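Local structure of defensin (Pachyrhizus erosus, 3PSM) at residues Pro13-Cys24 and Gly33-Cys43. The protein is a dimeric plant defensin of the gamma-thionin family with antimicrobial, fungicidal activity. Sequence-based numbering, arbitrary orientation.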
loop_
_atom_site.group_PDB
_atom_site.type_symbol
_atom_site.label_atom_id
_atom_site.label_comp_id
_atom_site.label_asym_id
_atom_site.label_seq_id
_atom_site.Cartn_x
_atom_site.Cartn_y
_atom_site.Cartn_z
ATOM N N PRO A 13 -14.413 3.391 8.285
ATOM C CA PRO A 13 -13.591 2.463 9.072
ATOM C C PRO A 13 -12.440 1.910 8.262
ATOM O O PRO A 13 -12.549 1.704 7.028
ATOM C CB PRO A 13 -14.589 1.341 9.445
ATOM C CG PRO A 13 -15.939 2.049 9.317
ATOM C CD PRO A 13 -15.762 2.868 8.078
ATOM N N CYS A 14 -11.401 1.538 8.974
ATOM C CA CYS A 14 -10.234 0.901 8.342
ATOM C C CYS A 14 -10.358 -0.612 8.465
ATOM O O CYS A 14 -10.266 -1.159 9.557
ATOM C CB CYS A 14 -8.980 1.382 9.043
ATOM S SG CYS A 14 -7.423 1.077 8.213
ATOM N N PHE A 15 -10.625 -1.229 7.314
ATOM C CA PHE A 15 -10.776 -2.672 7.197
ATOM C C PHE A 15 -9.584 -3.349 6.577
ATOM O O PHE A 15 -9.359 -4.510 6.842
ATOM C CB PHE A 15 -12.021 -3.013 6.377
ATOM C CG PHE A 15 -13.309 -2.622 7.042
ATOM C CD1 PHE A 15 -14.142 -1.676 6.464
ATOM C CD2 PHE A 15 -13.715 -3.165 8.242
ATOM C CE1 PHE A 15 -15.349 -1.323 7.063
ATOM C CE2 PHE A 15 -14.905 -2.789 8.809
ATOM C CZ PHE A 15 -15.730 -1.877 8.257
ATOM N N THR A 16 -8.856 -2.676 5.699
ATOM C CA THR A 16 -7.733 -3.261 4.977
ATOM C C THR A 16 -6.500 -2.424 5.215
ATOM O O THR A 16 -6.529 -1.197 5.073
ATOM C CB THR A 16 -8.022 -3.467 3.491
ATOM O OG1 THR A 16 -7.992 -2.201 2.827
ATOM C CG2 THR A 16 -9.353 -4.192 3.287
ATOM N N ASP A 17 -5.388 -3.101 5.543
ATOM C CA ASP A 17 -4.137 -2.357 5.659
ATOM C C ASP A 17 -3.751 -1.740 4.343
ATOM O O ASP A 17 -3.184 -0.625 4.335
ATOM C CB ASP A 17 -3.024 -3.264 6.167
ATOM C CG ASP A 17 -3.153 -3.501 7.675
ATOM O OD1 ASP A 17 -3.994 -2.982 8.351
ATOM O OD2 ASP A 17 -2.231 -4.204 8.202
ATOM N N GLY A 18 -4.035 -2.379 3.203
ATOM C CA GLY A 18 -3.686 -1.756 1.940
ATOM C C GLY A 18 -4.347 -0.440 1.726
ATOM O O GLY A 18 -3.751 0.525 1.242
ATOM N N SER A 19 -5.644 -0.297 2.101
ATOM C CA SER A 19 -6.322 0.976 1.929
ATOM C C SER A 19 -5.623 2.082 2.763
ATOM O O SER A 19 -5.486 3.228 2.301
ATOM C CB SER A 19 -7.780 0.908 2.310
ATOM O OG SER A 19 -8.012 0.685 3.695
ATOM N N CYS A 20 -5.203 1.742 3.968
ATOM C CA CYS A 20 -4.557 2.719 4.828
ATOM C C CYS A 20 -3.160 3.034 4.396
ATOM O O CYS A 20 -2.732 4.201 4.391
ATOM C CB CYS A 20 -4.586 2.199 6.270
ATOM S SG CYS A 20 -3.825 3.284 7.477
ATOM N N ASP A 21 -2.401 2.012 4.006
ATOM C CA ASP A 21 -1.040 2.238 3.501
ATOM C C ASP A 21 -1.057 3.116 2.268
ATOM O O ASP A 21 -0.230 4.019 2.114
ATOM C CB ASP A 21 -0.387 0.889 3.233
ATOM C CG ASP A 21 1.117 0.905 3.161
ATOM O OD1 ASP A 21 1.748 1.685 3.895
ATOM O OD2 ASP A 21 1.662 0.107 2.357
ATOM N N ASP A 22 -2.021 2.886 1.371
ATOM C CA ASP A 22 -2.212 3.723 0.197
ATOM C C ASP A 22 -2.438 5.169 0.611
ATOM O O ASP A 22 -1.763 6.097 0.175
ATOM C CB ASP A 22 -3.388 3.164 -0.616
ATOM C CG ASP A 22 -3.892 3.997 -1.757
ATOM O OD1 ASP A 22 -3.138 4.858 -2.250
ATOM O OD2 ASP A 22 -5.080 3.828 -2.137
ATOM N N HIS A 23 -3.435 5.382 1.504
ATOM C CA HIS A 23 -3.707 6.726 1.977
ATOM C C HIS A 23 -2.458 7.385 2.546
ATOM O O HIS A 23 -2.104 8.536 2.229
ATOM C CB HIS A 23 -4.840 6.677 3.033
ATOM C CG HIS A 23 -5.044 8.044 3.661
ATOM N ND1 HIS A 23 -5.953 8.944 3.123
ATOM C CD2 HIS A 23 -4.420 8.602 4.732
ATOM C CE1 HIS A 23 -5.839 10.037 3.860
ATOM N NE2 HIS A 23 -4.933 9.870 4.802
ATOM N N CYS A 24 -1.810 6.704 3.487
ATOM C CA CYS A 24 -0.678 7.309 4.196
ATOM C C CYS A 24 0.476 7.619 3.252
ATOM O O CYS A 24 1.075 8.672 3.345
ATOM C CB CYS A 24 -0.224 6.404 5.332
ATOM S SG CYS A 24 -1.483 6.257 6.648
ATOM N N GLY A 33 1.131 3.041 6.338
ATOM C CA GLY A 33 -0.078 3.017 7.117
ATOM C C GLY A 33 -0.542 1.602 7.399
ATOM O O GLY A 33 -0.278 0.685 6.625
ATOM N N ARG A 34 -1.316 1.474 8.471
ATOM C CA ARG A 34 -1.968 0.226 8.811
ATOM C C ARG A 34 -3.250 0.523 9.578
ATOM O O ARG A 34 -3.337 1.542 10.287
ATOM C CB ARG A 34 -1.091 -0.696 9.640
ATOM C CG ARG A 34 -0.734 -0.076 10.993
ATOM C CD ARG A 34 -0.053 -1.050 11.895
ATOM N NE ARG A 34 0.356 -0.395 13.131
ATOM C CZ ARG A 34 0.666 -1.044 14.248
ATOM N NH1 ARG A 34 0.589 -2.363 14.306
ATOM N NH2 ARG A 34 1.042 -0.275 15.264
ATOM N N CYS A 35 -4.200 -0.382 9.498
ATOM C CA CYS A 35 -5.313 -0.320 10.478
ATOM C C CYS A 35 -4.830 -0.846 11.813
ATOM O O CYS A 35 -4.001 -1.735 11.900
ATOM C CB CYS A 35 -6.466 -1.198 10.036
ATOM S SG CYS A 35 -7.054 -0.917 8.332
ATOM N N ARG A 36 -5.357 -0.308 12.878
ATOM C CA ARG A 36 -5.127 -0.864 14.208
ATOM C C ARG A 36 -6.414 -1.497 14.721
ATOM O O ARG A 36 -7.424 -1.569 14.012
ATOM C CB ARG A 36 -4.455 0.153 15.164
ATOM C CG ARG A 36 -3.025 0.425 14.691
ATOM C CD ARG A 36 -2.240 1.380 15.510
ATOM N NE ARG A 36 -1.984 0.881 16.835
ATOM C CZ ARG A 36 -2.171 1.440 17.969
ATOM N NH1 ARG A 36 -2.654 2.701 18.093
ATOM N NH2 ARG A 36 -1.872 0.784 19.099
ATOM N N ASP A 37 -6.421 -1.984 15.936
ATOM C CA ASP A 37 -7.524 -2.754 16.489
ATOM C C ASP A 37 -8.735 -1.908 16.805
ATOM O O ASP A 37 -9.808 -2.456 17.115
ATOM C CB ASP A 37 -7.065 -3.513 17.730
ATOM C CG ASP A 37 -6.623 -2.679 18.903
ATOM O OD1 ASP A 37 -6.476 -3.232 19.997
ATOM O OD2 ASP A 37 -6.349 -1.484 18.753
ATOM N N ASP A 38 -8.631 -0.627 16.640
ATOM C CA ASP A 38 -9.684 0.390 16.645
ATOM C C ASP A 38 -10.406 0.592 15.310
ATOM O O ASP A 38 -11.312 1.432 15.195
ATOM C CB ASP A 38 -9.178 1.755 17.118
ATOM C CG ASP A 38 -8.087 2.327 16.228
ATOM O OD1 ASP A 38 -7.671 3.440 16.502
ATOM O OD2 ASP A 38 -7.655 1.646 15.255
ATOM N N PHE A 39 -10.040 -0.171 14.296
ATOM C CA PHE A 39 -10.628 0.019 12.966
ATOM C C PHE A 39 -10.449 1.428 12.466
ATOM O O PHE A 39 -11.295 1.955 11.718
ATOM C CB PHE A 39 -12.084 -0.408 12.901
ATOM C CG PHE A 39 -12.276 -1.901 13.089
ATOM C CD1 PHE A 39 -12.366 -2.427 14.377
ATOM C CD2 PHE A 39 -12.364 -2.713 11.984
ATOM C CE1 PHE A 39 -12.584 -3.808 14.493
ATOM C CE2 PHE A 39 -12.596 -4.075 12.124
ATOM C CZ PHE A 39 -12.697 -4.605 13.380
ATOM N N ARG A 40 -9.304 2.028 12.740
ATOM C CA ARG A 40 -8.909 3.306 12.156
ATOM C C ARG A 40 -7.532 3.150 11.501
ATOM O O ARG A 40 -6.771 2.227 11.784
ATOM C CB ARG A 40 -8.836 4.398 13.221
ATOM C CG ARG A 40 -10.235 4.702 13.777
ATOM C CD ARG A 40 -10.225 5.908 14.700
ATOM N NE ARG A 40 -9.456 5.557 15.878
ATOM C CZ ARG A 40 -9.412 6.253 16.997
ATOM N NH1 ARG A 40 -10.100 7.371 17.075
ATOM N NH2 ARG A 40 -8.640 5.797 18.002
ATOM N N CYS A 41 -7.273 4.072 10.573
ATOM C CA CYS A 41 -6.039 4.113 9.811
ATOM C C CYS A 41 -5.016 4.986 10.513
ATOM O O CYS A 41 -5.286 6.152 10.830
ATOM C CB CYS A 41 -6.347 4.695 8.423
ATOM S SG CYS A 41 -4.903 5.013 7.375
ATOM N N TRP A 42 -3.854 4.410 10.787
ATOM C CA TRP A 42 -2.741 5.057 11.451
ATOM C C TRP A 42 -1.555 5.104 10.494
ATOM O O TRP A 42 -1.164 4.112 9.907
ATOM C CB TRP A 42 -2.325 4.257 12.701
ATOM C CG TRP A 42 -3.368 4.290 13.802
ATOM C CD1 TRP A 42 -4.569 3.629 13.821
ATOM C CD2 TRP A 42 -3.263 5.001 15.040
ATOM N NE1 TRP A 42 -5.199 3.937 15.014
ATOM C CE2 TRP A 42 -4.448 4.758 15.769
ATOM C CE3 TRP A 42 -2.300 5.849 15.603
ATOM C CZ2 TRP A 42 -4.684 5.322 17.004
ATOM C CZ3 TRP A 42 -2.558 6.385 16.868
ATOM C CH2 TRP A 42 -3.731 6.098 17.538
ATOM N N CYS A 43 -0.986 6.315 10.359
ATOM C CA CYS A 43 0.157 6.523 9.546
ATOM C C CYS A 43 1.417 6.627 10.415
ATOM O O CYS A 43 1.406 7.221 11.506
ATOM C CB CYS A 43 0.081 7.828 8.729
ATOM S SG CYS A 43 -1.351 8.020 7.656
HETATM O O HOH W 1 -2.816 -3.975 11.011
#
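Three disulfides, Cys14-Cys35, Cys20-Cys41 and Cys24-Cys43, fasten the loop and helix of Pro13-Cys24 to the hairpin Gly33-Cys43. Cys20 and Cys24 stand one helical turn apart and meet alternate residues of strand 41-43, and the neighbouring bridges touch, Cys24 SG lying 3.7 Å from Cys41 SG. The two helical cysteines reach the strand by different rotations: SG is anti to the backbone N in Cys20 (chi1 180°) but anti to the carbonyl carbon in Cys24 (chi1 -66°). Gly33, without a side chain, packs its backbone directly on this pair, Gly33 CA lying 3.6 Å from Cys24 SG. Such pairing of a Cys-X3-Cys helix with a Cys-X-Cys strand is the cysteine-stabilised alpha-beta motif of plant defensins, here with the helix packed on one face of a three-stranded antiparallel sheet. Two helical carboxylates hold strand 33-35, outermost in this chain's sheet, by its backbone: Asp21 OD1 accepts from Gly33 N (2.9 Å) on its anti side, and Asp17 OD1 takes Cys35 N (2.8 Å) from well above the carboxylate plane. A water lies within hydrogen-bonding distance of both Asp17 OD2 and Cys35 O. At the loop end, Cys14 N makes a nearly straight bond to Phe39 O (2.8 Å, 176°). The Phe15 ring approaches the edge of Phe39, Phe15 CD2 lying 4.0 Å from Phe39 CD2. Next to Phe39 in the chain, Asp38 OD1 accepts from Trp42 NE1 and from NE and NH2 of Arg40, tying the type I turn Arg36-Phe39 to the following strand. Thr16 caps the helix through OG1, which accepts from Ser19 N. Farther out, Asp21 OD2 forms salt bridges with Lys25 and with Arg36 of the second subunit.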